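Local coordinates for putative lipoprotein (Bacteroides fragilis, PDB 3QNK) that probably binds glycans at the outer membrane, as a SusD-like lipoprotein, and helps to capture them for uptake, at residues Q37-E40 with N41-D44; D52-R55 with A56-K60; R489-D493 with R494-T498. One frame throughout, in Å; residues are numbered along the deposited sequence.

Interaction 1 of 3, residues Q37-E40 with N41-D44; sequences QLQE and NRSD
A short helical turn of Leu-38 to Glu-40, with Gln-37 supplying the first acceptor, meets Asn-41 and Arg-42 inside the long loop between helix 17-29 and helix 55-58. The carbonyl of Gln-37 takes the backbone N of Asn-41 at 3.2 Å, the four-residue spacing of an alpha-helical turn. The amide of Asn-41 folds back to the same acceptor: with CG beside its own backbone N (chi1 -75°), its ND2 lies 2.8 Å from Gln-37 O, though this bond is strongly bent and weak. Its other end, OD1, goes to Ser-46.

Arg-42 doubles back over the turn. Its chain bends at chi3 (-90°), which sets the guanidinium above Leu-38, whose CB approaches one face at 3.3 Å from NH2, toward the rim. At the edge of the same group sits Gln-39 OE1, 3.1 Å from Arg-42 NE and in the guanidinium plane; a weaker bond runs to NH2. Amide and guanidinium planes stand 75° apart, so the two groups share an edge contact without stacking. This turn lies in the N-terminal half of a SusD-family protein, whose helices are of the TPR-related kind. Arg-42 NH2 also forms a salt bridge with Asp-74, while Gln-39 NE2 reaches Tyr-455 on helix 453-460. Past the turn, Ser-43 OG lies 2.6 Å from Glu-40 O, its hydroxyl tilted from the carbonyl plane and hydrogen-bonded also to Asn-45 N.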
loop_
_atom_site.group_PDB
_atom_site.type_symbol
_atom_site.label_atom_id
_atom_site.label_comp_id
_atom_site.label_asym_id
_atom_site.label_seq_id
_atom_site.Cartn_x
_atom_site.Cartn_y
_atom_site.Cartn_z
ATOM N N GLN B 37 -10.950 -12.861 3.415
ATOM C CA GLN B 37 -10.512 -14.263 3.322
ATOM C C GLN B 37 -10.465 -14.706 1.869
ATOM O O GLN B 37 -11.137 -15.661 1.462
ATOM C CB GLN B 37 -11.424 -15.161 4.163
ATOM C CG GLN B 37 -11.208 -15.019 5.674
ATOM C CD GLN B 37 -9.921 -15.662 6.102
ATOM O OE1 GLN B 37 -9.754 -16.900 6.016
ATOM N NE2 GLN B 37 -8.966 -14.812 6.501
ATOM N N LEU B 38 -9.671 -13.976 1.080
ATOM C CA LEU B 38 -9.587 -14.183 -0.341
ATOM C C LEU B 38 -8.971 -15.518 -0.675
ATOM O O LEU B 38 -9.521 -16.215 -1.527
ATOM C CB LEU B 38 -8.886 -13.019 -1.028
ATOM C CG LEU B 38 -9.686 -11.688 -1.045
ATOM C CD1 LEU B 38 -9.034 -10.701 -1.956
ATOM C CD2 LEU B 38 -11.151 -11.894 -1.507
ATOM N N GLN B 39 -7.939 -15.945 0.038
ATOM C CA GLN B 39 -7.323 -17.272 -0.158
ATOM C C GLN B 39 -8.342 -18.415 0.043
ATOM O O GLN B 39 -8.300 -19.374 -0.726
ATOM C CB GLN B 39 -6.116 -17.471 0.781
ATOM C CG GLN B 39 -4.960 -16.526 0.487
ATOM C CD GLN B 39 -4.295 -16.833 -0.821
ATOM O OE1 GLN B 39 -4.874 -16.712 -1.921
ATOM N NE2 GLN B 39 -3.051 -17.214 -0.710
ATOM N N GLU B 40 -9.264 -18.301 1.052
ATOM C CA GLU B 40 -10.300 -19.309 1.298
ATOM C C GLU B 40 -11.303 -19.345 0.139
ATOM O O GLU B 40 -11.777 -20.420 -0.233
ATOM C CB GLU B 40 -11.031 -19.059 2.625
ATOM C CG GLU B 40 -11.732 -20.297 3.165
ATOM C CD GLU B 40 -10.912 -21.352 3.894
ATOM O OE1 GLU B 40 -9.663 -21.239 3.968
ATOM O OE2 GLU B 40 -11.545 -22.317 4.384
ATOM N N ASN B 41 -11.600 -18.152 -0.443
ATOM C CA ASN B 41 -12.490 -17.981 -1.578
ATOM C C ASN B 41 -11.781 -18.409 -2.868
ATOM O O ASN B 41 -12.373 -18.353 -3.964
ATOM C CB ASN B 41 -12.940 -16.524 -1.645
ATOM C CG ASN B 41 -13.959 -16.162 -0.622
ATOM O OD1 ASN B 41 -15.059 -16.717 -0.588
ATOM N ND2 ASN B 41 -13.625 -15.204 0.230
ATOM N N ARG B 42 -10.482 -18.793 -2.741
ATOM C CA ARG B 42 -9.688 -19.296 -3.875
ATOM C C ARG B 42 -9.437 -20.777 -3.637
ATOM O O ARG B 42 -8.498 -21.337 -4.174
ATOM C CB ARG B 42 -8.397 -18.469 -4.131
ATOM C CG ARG B 42 -8.760 -17.028 -4.469
ATOM C CD ARG B 42 -7.662 -16.181 -5.003
ATOM N NE ARG B 42 -6.941 -15.502 -3.938
ATOM C CZ ARG B 42 -6.818 -14.181 -3.795
ATOM N NH1 ARG B 42 -7.344 -13.356 -4.689
ATOM N NH2 ARG B 42 -6.142 -13.681 -2.769
ATOM N N SER B 43 -10.331 -21.414 -2.864
ATOM C CA SER B 43 -10.293 -22.826 -2.472
ATOM C C SER B 43 -11.680 -23.467 -2.613
ATOM O O SER B 43 -12.696 -22.768 -2.656
ATOM C CB SER B 43 -9.790 -22.976 -1.031
ATOM O OG SER B 43 -10.847 -22.880 -0.097
ATOM N N ASP B 44 -11.724 -24.804 -2.595
ATOM C CA ASP B 44 -12.972 -25.556 -2.759
ATOM C C ASP B 44 -13.930 -25.427 -1.539
ATOM O O ASP B 44 -15.021 -26.002 -1.581
ATOM C CB ASP B 44 -12.659 -27.023 -3.057
ATOM C CG ASP B 44 -11.882 -27.764 -1.990
ATOM O OD1 ASP B 44 -11.126 -27.095 -1.222
ATOM O OD2 ASP B 44 -11.981 -29.018 -1.954
#

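Interaction 2 of 3, residues D52-R55 with A56-K60; sequences DKYR and ASWFK. With PO4 (phosphate ion), chain G.
Tyr-54 and Trp-58 lie face against face, their side chains running the same way, one turn apart, with Tyr-54 at the N-cap and Trp-58 at the end of the short helix 55-58. The phenol ring and the six-membered ring of the indole form an offset stack, with centroids 3.9 Å apart and planes only 6° from parallel. The overlap begins at the root of the tyrosine: Tyr-54 CB sits over the indole face, 3.5 Å from Trp-58 CD2, a CH-pi contact that continues into the ring stack. Both side chains carry CG beside the backbone N (chi1 -71° for Tyr-54, -62° for Trp-58), which sends the two rings off the helix in the same direction. The carbonyl of Tyr-54 also takes the backbone N of Trp-58 at 2.7 Å in a nearly straight bond. The next bond of the helix joins Phe-59 N to Arg-55 O.

Arg-55 turns the other way. Its guanidinium meets Asp-52 OD1 in plane, 2.7 Å from NH2, in a salt bridge that reaches back across the cap. A phosphate ion, probably from the crystallisation liquor, uses O4 to bridge the edge, 3.0 Å from NH2 and 3.3 Å from NH1.

Within the chain, Trp-58 packs against Leu-36 and Leu-38 of the preceding loop. Helix 502-507 of the second subunit lies across the interface, where its Val-506 touches Tyr-54 and its Asp-503 touches Trp-58 and accepts a hydrogen bond from Ser-57 OG through OD1.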
loop_
_atom_site.group_PDB
_atom_site.type_symbol
_atom_site.label_atom_id
_atom_site.label_comp_id
_atom_site.label_asym_id
_atom_site.label_seq_id
_atom_site.Cartn_x
_atom_site.Cartn_y
_atom_site.Cartn_z
ATOM N N ASP B 52 -19.071 -12.518 -8.675
ATOM C CA ASP B 52 -19.319 -11.739 -9.892
ATOM C C ASP B 52 -18.875 -10.288 -9.762
ATOM O O ASP B 52 -18.262 -9.762 -10.693
ATOM C CB ASP B 52 -20.797 -11.784 -10.281
ATOM C CG ASP B 52 -21.364 -13.184 -10.518
ATOM O OD1 ASP B 52 -20.658 -14.028 -11.150
ATOM O OD2 ASP B 52 -22.534 -13.429 -10.116
ATOM N N LYS B 53 -19.165 -9.652 -8.616
ATOM C CA LYS B 53 -18.853 -8.249 -8.358
ATOM C C LYS B 53 -17.339 -7.952 -8.427
ATOM O O LYS B 53 -16.968 -6.895 -8.942
ATOM C CB LYS B 53 -19.442 -7.822 -6.999
ATOM C CG LYS B 53 -19.516 -6.308 -6.760
ATOM C CD LYS B 53 -20.076 -5.999 -5.376
ATOM C CE LYS B 53 -20.793 -4.673 -5.288
ATOM N NZ LYS B 53 -21.474 -4.527 -3.967
ATOM N N TYR B 54 -16.481 -8.842 -7.914
ATOM C CA TYR B 54 -15.026 -8.600 -7.916
ATOM C C TYR B 54 -14.231 -9.672 -8.662
ATOM O O TYR B 54 -13.027 -9.814 -8.426
ATOM C CB TYR B 54 -14.499 -8.474 -6.479
ATOM C CG TYR B 54 -14.927 -7.194 -5.792
ATOM C CD1 TYR B 54 -14.178 -6.031 -5.915
ATOM C CD2 TYR B 54 -16.093 -7.143 -5.033
ATOM C CE1 TYR B 54 -14.590 -4.839 -5.317
ATOM C CE2 TYR B 54 -16.497 -5.966 -4.404
ATOM C CZ TYR B 54 -15.737 -4.818 -4.539
ATOM O OH TYR B 54 -16.134 -3.658 -3.918
ATOM N N ARG B 55 -14.888 -10.374 -9.602
ATOM C CA ARG B 55 -14.349 -11.427 -10.453
ATOM C C ARG B 55 -12.939 -11.151 -10.948
ATOM O O ARG B 55 -12.033 -11.907 -10.634
ATOM C CB ARG B 55 -15.258 -11.627 -11.671
ATOM C CG ARG B 55 -14.791 -12.741 -12.598
ATOM C CD ARG B 55 -15.795 -13.000 -13.681
ATOM N NE ARG B 55 -17.047 -13.451 -13.104
ATOM C CZ ARG B 55 -17.285 -14.705 -12.767
ATOM N NH1 ARG B 55 -16.362 -15.639 -12.965
ATOM N NH2 ARG B 55 -18.453 -15.044 -12.251
ATOM N N ALA B 56 -12.777 -10.072 -11.719
ATOM C CA ALA B 56 -11.517 -9.679 -12.333
ATOM C C ALA B 56 -10.502 -9.187 -11.327
ATOM O O ALA B 56 -9.320 -9.465 -11.508
ATOM C CB ALA B 56 -11.767 -8.615 -13.388
ATOM N N SER B 57 -10.945 -8.451 -10.288
ATOM C CA SER B 57 -10.055 -7.902 -9.260
ATOM C C SER B 57 -9.513 -8.940 -8.310
ATOM O O SER B 57 -8.346 -8.863 -7.979
ATOM C CB SER B 57 -10.766 -6.849 -8.420
ATOM O OG SER B 57 -10.936 -5.637 -9.126
ATOM N N TRP B 58 -10.361 -9.860 -7.819
ATOM C CA TRP B 58 -10.007 -10.782 -6.757
ATOM C C TRP B 58 -9.916 -12.248 -7.104
ATOM O O TRP B 58 -9.301 -12.978 -6.315
ATOM C CB TRP B 58 -11.068 -10.692 -5.641
ATOM C CG TRP B 58 -11.228 -9.362 -4.948
ATOM C CD1 TRP B 58 -10.434 -8.259 -5.072
ATOM C CD2 TRP B 58 -12.211 -9.037 -3.944
ATOM N NE1 TRP B 58 -10.913 -7.238 -4.275
ATOM C CE2 TRP B 58 -12.011 -7.685 -3.584
ATOM C CE3 TRP B 58 -13.311 -9.727 -3.393
ATOM C CZ2 TRP B 58 -12.826 -7.030 -2.650
ATOM C CZ3 TRP B 58 -14.137 -9.068 -2.494
ATOM C CH2 TRP B 58 -13.868 -7.747 -2.103
ATOM N N PHE B 59 -10.628 -12.737 -8.152
ATOM C CA PHE B 59 -10.695 -14.199 -8.287
ATOM C C PHE B 59 -10.139 -14.790 -9.565
ATOM O O PHE B 59 -10.482 -15.937 -9.874
ATOM C CB PHE B 59 -12.127 -14.692 -8.048
ATOM C CG PHE B 59 -12.671 -14.214 -6.712
ATOM C CD1 PHE B 59 -12.020 -14.525 -5.521
ATOM C CD2 PHE B 59 -13.813 -13.421 -6.650
ATOM C CE1 PHE B 59 -12.512 -14.058 -4.299
ATOM C CE2 PHE B 59 -14.294 -12.947 -5.431
ATOM C CZ PHE B 59 -13.631 -13.249 -4.272
ATOM N N LYS B 60 -9.171 -14.100 -10.219
ATOM C CA LYS B 60 -8.556 -14.620 -11.433
ATOM C C LYS B 60 -7.864 -15.991 -11.213
ATOM O O LYS B 60 -7.824 -16.801 -12.160
ATOM C CB LYS B 60 -7.590 -13.612 -12.045
ATOM C CG LYS B 60 -8.259 -12.763 -13.105
ATOM C CD LYS B 60 -7.338 -11.688 -13.594
ATOM C CE LYS B 60 -8.056 -10.815 -14.566
ATOM N NZ LYS B 60 -7.175 -9.724 -15.032
HETATM P P PO4 G . -18.646 -18.693 -13.576
HETATM O O1 PO4 G . -17.361 -19.617 -14.192
HETATM O O2 PO4 G . -19.275 -17.599 -14.789
HETATM O O3 PO4 G . -19.638 -19.842 -13.157
HETATM O O4 PO4 G . -18.430 -18.039 -12.080
#

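Interaction 3 of 3, residues R489-D493 with R494-T498; sequences RTWND and RLYLT
Two successive three-residue backbone bonds, Leu-495 N to Asn-492 O (2.9 Å) and Tyr-496 N to Asp-493 O (3.1 Å), wind this loop into a 3-10 turn. Asn-492 opens it with its side chain: its CG stands opposite the backbone N (chi1 -173°), and OD1 receives the backbone N of Arg-494 at 3.0 Å in an almost straight bond, as in an Asx turn.

The indole of Trp-491 lies across the turn. Leu-495 CB rests over the face of its six-membered ring, 3.7 Å from CH2, in a CH-pi contact. Trp-491 CZ2 meets the face of the Tyr-496 ring over its centre; the two ring planes are inclined at 55°, neither stacked nor edge-to-face. What fixes the rotation of the indole is Asp-493: OD1 accepts Trp-491 NE1 at 2.9 Å, in the ring plane, through the lone pair turned away from its other oxygen. A water whose oxygen is 2.6 Å from Tyr-496 OH links it to that OD1; Tyr-496 OH is also hydrogen-bonded to Gly-463 N.

The turn lies within the connection between strand 480-488 and helix 502-507. Helix 463-466 meets both aromatic rings through Pro-464, and Lys-461 just before it makes a cation-pi contact with Tyr-496. On the flank carrying Arg-494, the guanidinium forms a salt bridge with Asp-64 and reaches the chain end at Gly-516.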
loop_
_atom_site.group_PDB
_atom_site.type_symbol
_atom_site.label_atom_id
_atom_site.label_comp_id
_atom_site.label_asym_id
_atom_site.label_seq_id
_atom_site.Cartn_x
_atom_site.Cartn_y
_atom_site.Cartn_z
ATOM N N ARG B 489 -14.502 -23.533 -12.092
ATOM C CA ARG B 489 -13.062 -23.290 -11.932
ATOM C C ARG B 489 -12.211 -24.235 -12.797
ATOM O O ARG B 489 -12.689 -25.281 -13.283
ATOM C CB ARG B 489 -12.643 -23.424 -10.450
ATOM C CG ARG B 489 -13.268 -22.362 -9.591
ATOM C CD ARG B 489 -12.835 -22.412 -8.162
ATOM N NE ARG B 489 -13.601 -21.440 -7.380
ATOM C CZ ARG B 489 -13.513 -21.305 -6.064
ATOM N NH1 ARG B 489 -12.685 -22.064 -5.367
ATOM N NH2 ARG B 489 -14.284 -20.438 -5.430
ATOM N N THR B 490 -10.923 -23.893 -12.905
ATOM C CA THR B 490 -9.971 -24.743 -13.587
ATOM C C THR B 490 -8.670 -24.695 -12.825
ATOM O O THR B 490 -8.545 -23.933 -11.871
ATOM C CB THR B 490 -9.828 -24.441 -15.083
ATOM O OG1 THR B 490 -9.211 -25.590 -15.702
ATOM C CG2 THR B 490 -9.058 -23.132 -15.371
ATOM N N TRP B 491 -7.697 -25.531 -13.258
ATOM C CA TRP B 491 -6.390 -25.664 -12.629
ATOM C C TRP B 491 -5.247 -25.720 -13.649
ATOM O O TRP B 491 -5.427 -26.133 -14.803
ATOM C CB TRP B 491 -6.380 -26.952 -11.776
ATOM C CG TRP B 491 -5.089 -27.140 -11.035
ATOM C CD1 TRP B 491 -4.004 -27.866 -11.442
ATOM C CD2 TRP B 491 -4.674 -26.423 -9.860
ATOM N NE1 TRP B 491 -2.950 -27.658 -10.595
ATOM C CE2 TRP B 491 -3.331 -26.770 -9.614
ATOM C CE3 TRP B 491 -5.308 -25.499 -9.003
ATOM C CZ2 TRP B 491 -2.612 -26.242 -8.535
ATOM C CZ3 TRP B 491 -4.618 -25.028 -7.895
ATOM C CH2 TRP B 491 -3.289 -25.409 -7.665
ATOM N N ASN B 492 -4.074 -25.291 -13.206
ATOM C CA ASN B 492 -2.769 -25.417 -13.850
ATOM C C ASN B 492 -1.728 -25.531 -12.734
ATOM O O ASN B 492 -1.804 -24.782 -11.761
ATOM C CB ASN B 492 -2.449 -24.294 -14.798
ATOM C CG ASN B 492 -1.176 -24.562 -15.548
ATOM O OD1 ASN B 492 -0.079 -24.361 -15.033
ATOM N ND2 ASN B 492 -1.286 -25.125 -16.745
ATOM N N ASP B 493 -0.768 -26.456 -12.875
ATOM C CA ASP B 493 0.224 -26.704 -11.836
ATOM C C ASP B 493 1.065 -25.467 -11.460
ATOM O O ASP B 493 1.570 -25.435 -10.340
ATOM C CB ASP B 493 1.099 -27.882 -12.223
ATOM C CG ASP B 493 0.393 -29.237 -12.128
ATOM O OD1 ASP B 493 -0.680 -29.321 -11.455
ATOM O OD2 ASP B 493 0.951 -30.228 -12.636
ATOM N N ARG B 494 1.114 -24.409 -12.305
ATOM C CA ARG B 494 1.847 -23.179 -11.973
ATOM C C ARG B 494 1.225 -22.484 -10.766
ATOM O O ARG B 494 1.923 -21.723 -10.088
ATOM C CB ARG B 494 1.903 -22.202 -13.176
ATOM C CG ARG B 494 0.558 -21.577 -13.543
ATOM C CD ARG B 494 0.663 -20.647 -14.699
ATOM N NE ARG B 494 -0.616 -19.989 -14.903
ATOM C CZ ARG B 494 -0.794 -18.879 -15.607
ATOM N NH1 ARG B 494 0.242 -18.259 -16.159
ATOM N NH2 ARG B 494 -2.005 -18.362 -15.740
ATOM N N LEU B 495 -0.084 -22.742 -10.505
ATOM C CA LEU B 495 -0.871 -22.191 -9.393
ATOM C C LEU B 495 -0.436 -22.749 -8.032
ATOM O O LEU B 495 -0.977 -22.337 -6.994
ATOM C CB LEU B 495 -2.366 -22.426 -9.610
ATOM C CG LEU B 495 -3.032 -21.777 -10.842
ATOM C CD1 LEU B 495 -4.462 -22.218 -10.936
ATOM C CD2 LEU B 495 -2.974 -20.224 -10.803
ATOM N N TYR B 496 0.588 -23.655 -8.018
ATOM C CA TYR B 496 1.152 -24.195 -6.756
ATOM C C TYR B 496 2.083 -23.147 -6.125
ATOM O O TYR B 496 2.493 -23.296 -4.964
ATOM C CB TYR B 496 1.838 -25.545 -6.943
ATOM C CG TYR B 496 0.867 -26.706 -7.025
ATOM C CD1 TYR B 496 -0.162 -26.853 -6.097
ATOM C CD2 TYR B 496 0.989 -27.674 -8.016
ATOM C CE1 TYR B 496 -1.070 -27.906 -6.185
ATOM C CE2 TYR B 496 0.065 -28.720 -8.130
ATOM C CZ TYR B 496 -0.945 -28.846 -7.198
ATOM O OH TYR B 496 -1.830 -29.888 -7.313
ATOM N N LEU B 497 2.335 -22.028 -6.871
ATOM C CA LEU B 497 3.094 -20.866 -6.405
ATOM C C LEU B 497 2.457 -19.585 -6.908
ATOM O O LEU B 497 1.906 -19.574 -8.009
ATOM C CB LEU B 497 4.564 -20.940 -6.849
ATOM C CG LEU B 497 5.487 -21.899 -6.072
ATOM C CD1 LEU B 497 6.903 -21.794 -6.585
ATOM C CD2 LEU B 497 5.465 -21.598 -4.539
ATOM N N THR B 498 2.515 -18.507 -6.103
ATOM C CA THR B 498 1.994 -17.160 -6.439
ATOM C C THR B 498 2.997 -16.427 -7.340
ATOM O O THR B 498 4.195 -16.508 -7.060
ATOM C CB THR B 498 1.701 -16.387 -5.147
ATOM O OG1 THR B 498 0.698 -17.113 -4.458
ATOM C CG2 THR B 498 1.208 -14.950 -5.394
HETATM O O HOH W 1 -1.310 -31.473 -9.329
#

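The three contacts follow in series: interactions 1 and 2 come early, in the N-terminal part, and interaction 3 near the C-terminus. Centres of interactions 1 and 2 are about 12 Å apart, and they touch: Leu-38 and Asn-41 pack on Phe-59, and Arg-42 NH1 makes a weak hydrogen bond to Trp-58 O. Interaction 3 lies about 13 Å from interaction 1 between centres and meets it through Arg-489, near Ser-43 O; it does not touch interaction 2, with centres about 17 Å and nearest atoms about 6 Å apart. Interaction 1 touches both of the others, linking the subunit-facing helix 55-58 to the C-terminal loop after strand 480-488.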